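Local coordinates for cutm, flavoprotein of carbon monoxide dehydrogenase (Hydrogenophaga pseudoflava, PDB 1FFV) that binds FAD as the flavoprotein of carbon monoxide dehydrogenase and probably passes electrons from the oxidation of carbon monoxide to an external acceptor, at residues C[35-40]-C[49-54]; C[98-103]-C[181-186]. All blocks are in the same frame, centred on the assembly; numbering follows the deposited sequence.

Interaction 1. Residues C[35-40]-C[49-54]; sequences HSLLPM and EHLIDI. With FAD (flavin-adenine dinucleotide), chain J.
Leu37 carries its CG anti to the backbone N (chi1 178°), which sends the side chain off the start of helix 37-42 toward strand 50-53, where Leu51, its own CG anti to the carbonyl carbon (chi1 -76°), reaches back. The two side chains run past one another, antiparallel in direction, and methyl meets methyl, Leu37 CD2 lying 3.6 Å from Leu51 CD2. Leu38, one residue further along the helix, adds a looser touch through its CD2, 4.4 Å from Leu51 CD1. Branched, flexible leucines suit this place because the backbones stay well apart, Leu37 CA and Leu51 CA being 9.9 Å from each other, and long apolar side chains can bridge that gap; Leu51 also packs on Phe6 and on Lys29 of the neighbouring strand. The N-terminal part of segment 35-40 faces FAD. The diphosphate is held by backbone N-H groups: His35 N gives a bond to O2P of FAD at 3.0 Å, while O2A of FAD takes two, from Ser36 N and, nearly straight at 168°, from Leu37 N. These last two amides stand at the start of the helix, whose dipole would probably favour the charge on O2A. Small Ser36 lies against the ribityl chain, its OG 3.0 Å from O4' of FAD. Further along segment 49-54, Ile54 sets its CD1 against the adenine, 3.7 Å from N6A of FAD. The whole is a beta-alpha-beta unit, strand 28-31, helix 37-42 and strand 50-53 of a parallel sheet, whose loop and first helical turn give backbone N-H groups to the FAD diphosphate.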
loop_
_atom_site.group_PDB
_atom_site.type_symbol
_atom_site.label_atom_id
_atom_site.label_comp_id
_atom_site.label_asym_id
_atom_site.label_seq_id
_atom_site.Cartn_x
_atom_site.Cartn_y
_atom_site.Cartn_z
ATOM N N HIS C 35 -35.916 -3.738 -16.372
ATOM C CA HIS C 35 -35.069 -4.741 -17.001
ATOM C C HIS C 35 -35.056 -4.827 -18.527
ATOM O O HIS C 35 -34.478 -5.743 -19.110
ATOM C CB HIS C 35 -35.229 -6.101 -16.315
ATOM C CG HIS C 35 -34.427 -6.217 -15.057
ATOM N ND1 HIS C 35 -34.623 -5.388 -13.973
ATOM C CD2 HIS C 35 -33.375 -7.011 -14.739
ATOM C CE1 HIS C 35 -33.725 -5.663 -13.043
ATOM N NE2 HIS C 35 -32.956 -6.644 -13.482
ATOM N N SER C 36 -35.673 -3.834 -19.159
ATOM C CA SER C 36 -35.683 -3.694 -20.612
ATOM C C SER C 36 -35.277 -2.249 -20.880
ATOM O O SER C 36 -34.404 -1.986 -21.707
ATOM C CB SER C 36 -37.057 -3.978 -21.208
ATOM O OG SER C 36 -37.184 -5.346 -21.552
ATOM N N LEU C 37 -35.847 -1.333 -20.094
ATOM C CA LEU C 37 -35.580 0.099 -20.224
ATOM C C LEU C 37 -34.182 0.515 -19.794
ATOM O O LEU C 37 -33.502 1.245 -20.524
ATOM C CB LEU C 37 -36.617 0.923 -19.461
ATOM C CG LEU C 37 -36.369 2.442 -19.515
ATOM C CD1 LEU C 37 -36.437 2.954 -20.958
ATOM C CD2 LEU C 37 -37.392 3.168 -18.639
ATOM N N LEU C 38 -33.750 0.085 -18.610
ATOM C CA LEU C 38 -32.405 0.445 -18.160
ATOM C C LEU C 38 -31.349 -0.104 -19.123
ATOM O O LEU C 38 -30.407 0.611 -19.481
ATOM C CB LEU C 38 -32.164 0.029 -16.711
ATOM C CG LEU C 38 -33.057 0.794 -15.729
ATOM C CD1 LEU C 38 -32.766 0.347 -14.306
ATOM C CD2 LEU C 38 -32.839 2.308 -15.874
ATOM N N PRO C 39 -31.494 -1.375 -19.564
ATOM C CA PRO C 39 -30.526 -1.949 -20.503
ATOM C C PRO C 39 -30.406 -1.111 -21.786
ATOM O O PRO C 39 -29.292 -0.858 -22.251
ATOM C CB PRO C 39 -31.115 -3.328 -20.788
ATOM C CG PRO C 39 -31.669 -3.711 -19.459
ATOM C CD PRO C 39 -32.372 -2.435 -19.028
ATOM N N MET C 40 -31.541 -0.671 -22.344
ATOM C CA MET C 40 -31.517 0.149 -23.555
ATOM C C MET C 40 -30.863 1.494 -23.266
ATOM O O MET C 40 -30.161 2.037 -24.108
ATOM C CB MET C 40 -32.923 0.400 -24.104
ATOM C CG MET C 40 -33.644 -0.830 -24.607
ATOM S SD MET C 40 -35.247 -0.393 -25.323
ATOM C CE MET C 40 -35.226 -1.428 -26.808
ATOM N N GLU C 49 -35.372 12.012 -21.203
ATOM C CA GLU C 49 -34.903 13.017 -20.261
ATOM C C GLU C 49 -35.575 12.907 -18.892
ATOM O O GLU C 49 -35.069 13.428 -17.899
ATOM C CB GLU C 49 -35.042 14.416 -20.874
ATOM C CG GLU C 49 -34.091 14.600 -22.065
ATOM C CD GLU C 49 -34.300 15.888 -22.858
ATOM O OE1 GLU C 49 -33.522 16.111 -23.822
ATOM O OE2 GLU C 49 -35.230 16.671 -22.540
ATOM N N HIS C 50 -36.670 12.155 -18.832
ATOM C CA HIS C 50 -37.410 11.961 -17.591
ATOM C C HIS C 50 -37.861 10.515 -17.415
ATOM O O HIS C 50 -38.381 9.899 -18.347
ATOM C CB HIS C 50 -38.659 12.854 -17.564
ATOM C CG HIS C 50 -38.362 14.317 -17.482
ATOM N ND1 HIS C 50 -38.316 14.999 -16.285
ATOM C CD2 HIS C 50 -38.106 15.232 -18.448
ATOM C CE1 HIS C 50 -38.044 16.272 -16.518
ATOM N NE2 HIS C 50 -37.912 16.440 -17.822
ATOM N N LEU C 51 -37.647 9.974 -16.220
ATOM C CA LEU C 51 -38.085 8.618 -15.917
ATOM C C LEU C 51 -39.113 8.697 -14.804
ATOM O O LEU C 51 -38.857 9.270 -13.741
ATOM C CB LEU C 51 -36.921 7.719 -15.491
ATOM C CG LEU C 51 -35.989 7.221 -16.595
ATOM C CD1 LEU C 51 -35.046 6.168 -16.030
ATOM C CD2 LEU C 51 -36.814 6.640 -17.736
ATOM N N ILE C 52 -40.303 8.180 -15.081
ATOM C CA ILE C 52 -41.370 8.183 -14.097
ATOM C C ILE C 52 -41.469 6.791 -13.507
ATOM O O ILE C 52 -41.992 5.869 -14.135
ATOM C CB ILE C 52 -42.718 8.581 -14.720
ATOM C CG1 ILE C 52 -42.608 9.970 -15.338
ATOM C CG2 ILE C 52 -43.823 8.548 -13.660
ATOM C CD1 ILE C 52 -43.728 10.275 -16.284
ATOM N N ASP C 53 -40.935 6.652 -12.304
ATOM C CA ASP C 53 -40.935 5.384 -11.591
ATOM C C ASP C 53 -42.327 5.078 -11.037
ATOM O O ASP C 53 -42.879 5.840 -10.235
ATOM C CB ASP C 53 -39.905 5.444 -10.454
ATOM C CG ASP C 53 -39.617 4.086 -9.834
ATOM O OD1 ASP C 53 -40.392 3.124 -10.028
ATOM O OD2 ASP C 53 -38.591 3.986 -9.136
ATOM N N ILE C 54 -42.892 3.958 -11.473
ATOM C CA ILE C 54 -44.207 3.549 -11.003
ATOM C C ILE C 54 -44.154 2.385 -10.000
ATOM O O ILE C 54 -45.164 1.725 -9.771
ATOM C CB ILE C 54 -45.152 3.216 -12.186
ATOM C CG1 ILE C 54 -44.520 2.157 -13.097
ATOM C CG2 ILE C 54 -45.466 4.484 -12.975
ATOM C CD1 ILE C 54 -45.402 1.716 -14.248
HETATM P PA FAD J . -39.313 -1.797 -18.105
HETATM O O1A FAD J . -39.616 -0.535 -17.408
HETATM O O2A FAD J . -38.020 -2.168 -18.280
HETATM O O5B FAD J . -39.933 -1.582 -19.446
HETATM C C5B FAD J . -41.300 -1.243 -19.558
HETATM C C4B FAD J . -41.523 -0.661 -20.948
HETATM O O4B FAD J . -42.978 -0.588 -21.049
HETATM C C3B FAD J . -41.149 0.784 -21.139
HETATM O O3B FAD J . -41.240 1.271 -22.430
HETATM C C2B FAD J . -42.064 1.404 -20.105
HETATM O O2B FAD J . -42.113 2.782 -20.255
HETATM C C1B FAD J . -43.358 0.719 -20.415
HETATM N N9A FAD J . -44.159 0.293 -19.281
HETATM C C8A FAD J . -43.764 -0.481 -18.219
HETATM N N7A FAD J . -44.744 -0.697 -17.345
HETATM C C5A FAD J . -45.823 -0.027 -17.863
HETATM C C6A FAD J . -47.192 0.113 -17.389
HETATM N N6A FAD J . -47.649 -0.415 -16.286
HETATM N N1A FAD J . -47.990 0.870 -18.195
HETATM C C2A FAD J . -47.558 1.433 -19.346
HETATM N N3A FAD J . -46.332 1.354 -19.858
HETATM C C4A FAD J . -45.494 0.605 -19.083
HETATM N N1 FAD J . -38.516 -11.292 -21.184
HETATM C C2 FAD J . -39.163 -12.341 -21.671
HETATM O O2 FAD J . -40.319 -12.287 -21.929
HETATM N N3 FAD J . -38.530 -13.584 -21.914
HETATM C C4 FAD J . -37.199 -13.769 -21.657
HETATM O O4 FAD J . -36.693 -14.851 -21.875
HETATM C C4X FAD J . -36.471 -12.627 -21.128
HETATM N N5 FAD J . -35.168 -12.748 -20.860
HETATM C C5X FAD J . -34.530 -11.654 -20.366
HETATM C C6 FAD J . -33.169 -11.795 -20.092
HETATM C C7 FAD J . -32.436 -10.765 -19.595
HETATM C C7M FAD J . -30.965 -10.948 -19.313
HETATM C C8 FAD J . -33.059 -9.494 -19.334
HETATM C C8M FAD J . -32.267 -8.331 -18.785
HETATM C C9 FAD J . -34.428 -9.334 -19.599
HETATM C C9A FAD J . -35.156 -10.402 -20.107
HETATM N N10 FAD J . -36.547 -10.307 -20.402
HETATM C C10 FAD J . -37.197 -11.377 -20.898
HETATM C "C1'" FAD J . -37.263 -9.018 -20.123
HETATM C "C2'" FAD J . -38.137 -8.732 -18.815
HETATM O "O2'" FAD J . -38.729 -9.976 -19.079
HETATM C "C3'" FAD J . -38.389 -7.401 -19.496
HETATM O "O3'" FAD J . -37.875 -7.287 -18.149
HETATM C "C4'" FAD J . -39.411 -6.429 -18.949
HETATM O "O4'" FAD J . -39.584 -6.711 -20.376
HETATM C "C5'" FAD J . -39.703 -5.014 -19.463
HETATM O "O5'" FAD J . -40.528 -5.239 -18.098
HETATM P P FAD J . -40.137 -4.308 -16.949
HETATM O O1P FAD J . -41.168 -4.633 -15.843
HETATM O O2P FAD J . -38.827 -4.455 -16.527
HETATM O O3P FAD J . -40.235 -2.925 -17.446
#

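Interaction 2. Residues C[98-103]-C[181-186]; sequences AKLIAD and WAYEKL. With FAD (flavin-adenine dinucleotide), chain J.
Lys185, on strand 180-186, outermost in its antiparallel sheet within this chain, reaches over to the loop 98-103 and meets the flavin there, so the flavin end of the FAD pocket is lined from both the FAD-binding and the C-terminal family regions. Its ammonium NZ gives hydrogen bonds to Leu100 O (2.7 Å), approaching 32° out of the carbonyl plane, and to O4 of FAD (2.9 Å). A lysine suits the place because its chain, extended beyond CG, spans the gap and still brings a charge to the carbonyl oxygens. O4 of FAD also takes a weak bond from Ala102 N. Around this polar point the loop packs on the ring system: Ile101 CG2 comes 3.5 Å from C2 of FAD, and the small Ala102 lets its CB approach N5 of FAD to 3.6 Å. Further out, the aliphatic part of Lys185 runs beside Leu100, with CD 4.1 Å from Leu100 CB. Asp124, which also bonds FAD through OD2, forms a salt bridge with Lys185 NZ, and its OD1 is hydrogen-bonded to Tyr183 OH, tying two strand side chains to one carboxylate. An alanine in place of Lys185 would probably leave Leu100 O and O4 of FAD without their shared donor and Asp124 without its charged mate. In Tyr183, CG lies anti to the backbone N (chi1 -170°), which brings ring atom CD2 to 3.8 Å from Leu100 CD1.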
loop_
_atom_site.group_PDB
_atom_site.type_symbol
_atom_site.label_atom_id
_atom_site.label_comp_id
_atom_site.label_asym_id
_atom_site.label_seq_id
_atom_site.Cartn_x
_atom_site.Cartn_y
_atom_site.Cartn_z
ATOM N N ALA C 98 -43.971 -18.532 -16.787
ATOM C CA ALA C 98 -43.153 -17.458 -16.238
ATOM C C ALA C 98 -41.787 -17.990 -15.811
ATOM O O ALA C 98 -40.809 -17.244 -15.783
ATOM C CB ALA C 98 -43.861 -16.789 -15.066
ATOM N N LYS C 99 -41.725 -19.285 -15.503
ATOM C CA LYS C 99 -40.475 -19.925 -15.089
ATOM C C LYS C 99 -39.462 -19.929 -16.223
ATOM O O LYS C 99 -38.263 -20.046 -15.990
ATOM C CB LYS C 99 -40.716 -21.370 -14.644
ATOM C CG LYS C 99 -41.479 -21.527 -13.341
ATOM C CD LYS C 99 -41.582 -23.000 -12.981
ATOM C CE LYS C 99 -42.450 -23.232 -11.752
ATOM N NZ LYS C 99 -42.445 -24.684 -11.373
ATOM N N LEU C 100 -39.960 -19.822 -17.448
ATOM C CA LEU C 100 -39.118 -19.816 -18.635
ATOM C C LEU C 100 -38.654 -18.409 -19.007
ATOM O O LEU C 100 -37.980 -18.225 -20.023
ATOM C CB LEU C 100 -39.882 -20.430 -19.814
ATOM C CG LEU C 100 -40.469 -21.824 -19.582
ATOM C CD1 LEU C 100 -41.315 -22.246 -20.773
ATOM C CD2 LEU C 100 -39.339 -22.829 -19.311
ATOM N N ILE C 101 -39.020 -17.418 -18.203
ATOM C CA ILE C 101 -38.632 -16.047 -18.497
ATOM C C ILE C 101 -37.386 -15.622 -17.738
ATOM O O ILE C 101 -37.323 -15.742 -16.514
ATOM C CB ILE C 101 -39.780 -15.051 -18.190
ATOM C CG1 ILE C 101 -40.981 -15.350 -19.087
ATOM C CG2 ILE C 101 -39.319 -13.602 -18.400
ATOM C CD1 ILE C 101 -42.225 -14.570 -18.702
ATOM N N ALA C 102 -36.375 -15.178 -18.475
ATOM C CA ALA C 102 -35.136 -14.695 -17.871
ATOM C C ALA C 102 -34.529 -15.632 -16.819
ATOM O O ALA C 102 -34.373 -16.825 -17.063
ATOM C CB ALA C 102 -35.378 -13.310 -17.278
ATOM N N ASP C 103 -34.174 -15.074 -15.662
ATOM C CA ASP C 103 -33.589 -15.830 -14.557
ATOM C C ASP C 103 -34.170 -15.327 -13.220
ATOM O O ASP C 103 -34.939 -14.364 -13.208
ATOM C CB ASP C 103 -32.060 -15.718 -14.596
ATOM C CG ASP C 103 -31.562 -14.295 -14.407
ATOM O OD1 ASP C 103 -31.951 -13.646 -13.414
ATOM O OD2 ASP C 103 -30.746 -13.838 -15.235
ATOM N N TRP C 181 -53.327 -26.774 -21.484
ATOM C CA TRP C 181 -52.472 -25.643 -21.833
ATOM C C TRP C 181 -51.025 -26.054 -22.068
ATOM O O TRP C 181 -50.626 -27.180 -21.759
ATOM C CB TRP C 181 -52.517 -24.613 -20.702
ATOM C CG TRP C 181 -52.319 -25.247 -19.353
ATOM C CD1 TRP C 181 -53.283 -25.821 -18.562
ATOM C CD2 TRP C 181 -51.077 -25.440 -18.672
ATOM N NE1 TRP C 181 -52.711 -26.365 -17.439
ATOM C CE2 TRP C 181 -51.358 -26.145 -17.479
ATOM C CE3 TRP C 181 -49.751 -25.092 -18.957
ATOM C CZ2 TRP C 181 -50.356 -26.511 -16.567
ATOM C CZ3 TRP C 181 -48.755 -25.455 -18.053
ATOM C CH2 TRP C 181 -49.065 -26.158 -16.870
ATOM N N ALA C 182 -50.232 -25.116 -22.577
ATOM C CA ALA C 182 -48.824 -25.371 -22.827
ATOM C C ALA C 182 -48.098 -24.168 -23.399
ATOM O O ALA C 182 -48.703 -23.306 -24.035
ATOM C CB ALA C 182 -48.662 -26.563 -23.777
ATOM N N TYR C 183 -46.806 -24.090 -23.101
ATOM C CA TYR C 183 -45.939 -23.050 -23.640
ATOM C C TYR C 183 -44.621 -23.724 -23.983
ATOM O O TYR C 183 -43.841 -24.067 -23.096
ATOM C CB TYR C 183 -45.673 -21.908 -22.662
ATOM C CG TYR C 183 -44.987 -20.748 -23.349
ATOM C CD1 TYR C 183 -45.523 -20.208 -24.522
ATOM C CD2 TYR C 183 -43.784 -20.218 -22.868
ATOM C CE1 TYR C 183 -44.886 -19.177 -25.206
ATOM C CE2 TYR C 183 -43.132 -19.174 -23.553
ATOM C CZ TYR C 183 -43.697 -18.665 -24.722
ATOM O OH TYR C 183 -43.095 -17.648 -25.427
ATOM N N GLU C 184 -44.422 -23.997 -25.266
ATOM C CA GLU C 184 -43.190 -24.630 -25.724
ATOM C C GLU C 184 -42.261 -23.531 -26.208
ATOM O O GLU C 184 -42.591 -22.808 -27.149
ATOM C CB GLU C 184 -43.476 -25.616 -26.860
ATOM C CG GLU C 184 -44.307 -26.829 -26.456
ATOM C CD GLU C 184 -43.591 -27.762 -25.491
ATOM O OE1 GLU C 184 -42.392 -28.060 -25.697
ATOM O OE2 GLU C 184 -44.239 -28.205 -24.519
ATOM N N LYS C 185 -41.110 -23.401 -25.554
ATOM C CA LYS C 185 -40.136 -22.377 -25.916
ATOM C C LYS C 185 -38.751 -22.938 -26.275
ATOM O O LYS C 185 -38.064 -23.533 -25.437
ATOM C CB LYS C 185 -40.033 -21.349 -24.778
ATOM C CG LYS C 185 -38.941 -20.303 -24.920
ATOM C CD LYS C 185 -38.922 -19.412 -23.679
ATOM C CE LYS C 185 -37.861 -18.319 -23.759
ATOM N NZ LYS C 185 -37.928 -17.408 -22.587
ATOM N N LEU C 186 -38.358 -22.747 -27.534
ATOM C CA LEU C 186 -37.061 -23.193 -28.038
ATOM C C LEU C 186 -36.091 -22.050 -27.729
ATOM O O LEU C 186 -36.282 -20.932 -28.205
ATOM C CB LEU C 186 -37.143 -23.405 -29.551
ATOM C CG LEU C 186 -36.211 -24.388 -30.261
ATOM C CD1 LEU C 186 -36.008 -23.883 -31.670
ATOM C CD2 LEU C 186 -34.868 -24.518 -29.572
HETATM P PA FAD J . -39.313 -1.797 -18.105
HETATM O O1A FAD J . -39.616 -0.535 -17.408
HETATM O O2A FAD J . -38.020 -2.168 -18.280
HETATM O O5B FAD J . -39.933 -1.582 -19.446
HETATM C C5B FAD J . -41.300 -1.243 -19.558
HETATM C C4B FAD J . -41.523 -0.661 -20.948
HETATM O O4B FAD J . -42.978 -0.588 -21.049
HETATM C C3B FAD J . -41.149 0.784 -21.139
HETATM O O3B FAD J . -41.240 1.271 -22.430
HETATM C C2B FAD J . -42.064 1.404 -20.105
HETATM O O2B FAD J . -42.113 2.782 -20.255
HETATM C C1B FAD J . -43.358 0.719 -20.415
HETATM N N9A FAD J . -44.159 0.293 -19.281
HETATM C C8A FAD J . -43.764 -0.481 -18.219
HETATM N N7A FAD J . -44.744 -0.697 -17.345
HETATM C C5A FAD J . -45.823 -0.027 -17.863
HETATM C C6A FAD J . -47.192 0.113 -17.389
HETATM N N6A FAD J . -47.649 -0.415 -16.286
HETATM N N1A FAD J . -47.990 0.870 -18.195
HETATM C C2A FAD J . -47.558 1.433 -19.346
HETATM N N3A FAD J . -46.332 1.354 -19.858
HETATM C C4A FAD J . -45.494 0.605 -19.083
HETATM N N1 FAD J . -38.516 -11.292 -21.184
HETATM C C2 FAD J . -39.163 -12.341 -21.671
HETATM O O2 FAD J . -40.319 -12.287 -21.929
HETATM N N3 FAD J . -38.530 -13.584 -21.914
HETATM C C4 FAD J . -37.199 -13.769 -21.657
HETATM O O4 FAD J . -36.693 -14.851 -21.875
HETATM C C4X FAD J . -36.471 -12.627 -21.128
HETATM N N5 FAD J . -35.168 -12.748 -20.860
HETATM C C5X FAD J . -34.530 -11.654 -20.366
HETATM C C6 FAD J . -33.169 -11.795 -20.092
HETATM C C7 FAD J . -32.436 -10.765 -19.595
HETATM C C7M FAD J . -30.965 -10.948 -19.313
HETATM C C8 FAD J . -33.059 -9.494 -19.334
HETATM C C8M FAD J . -32.267 -8.331 -18.785
HETATM C C9 FAD J . -34.428 -9.334 -19.599
HETATM C C9A FAD J . -35.156 -10.402 -20.107
HETATM N N10 FAD J . -36.547 -10.307 -20.402
HETATM C C10 FAD J . -37.197 -11.377 -20.898
HETATM C "C1'" FAD J . -37.263 -9.018 -20.123
HETATM C "C2'" FAD J . -38.137 -8.732 -18.815
HETATM O "O2'" FAD J . -38.729 -9.976 -19.079
HETATM C "C3'" FAD J . -38.389 -7.401 -19.496
HETATM O "O3'" FAD J . -37.875 -7.287 -18.149
HETATM C "C4'" FAD J . -39.411 -6.429 -18.949
HETATM O "O4'" FAD J . -39.584 -6.711 -20.376
HETATM C "C5'" FAD J . -39.703 -5.014 -19.463
HETATM O "O5'" FAD J . -40.528 -5.239 -18.098
HETATM P P FAD J . -40.137 -4.308 -16.949
HETATM O O1P FAD J . -41.168 -4.633 -15.843
HETATM O O2P FAD J . -38.827 -4.455 -16.527
HETATM O O3P FAD J . -40.235 -2.925 -17.446
#

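Overall arrangement
Both contacts serve the same FAD, but at different parts of it, with their centres about 25 Å apart and no touch between them. Interaction 1 is buried and local: its segments are close in sequence, belong to one beta-alpha-beta unit, and meet purely through leucine methyls. Interaction 2 is partly buried and long-range, bringing a loop of the FAD-binding family region against a strand of the C-terminal one; here a charged side chain links the segments and reaches the flavin itself. Apolar side chains thus join the elements of interaction 1, with the phosphates bound by backbone N-H groups, whereas in interaction 2 a lysine bonds the isoalloxazine carbonyl directly.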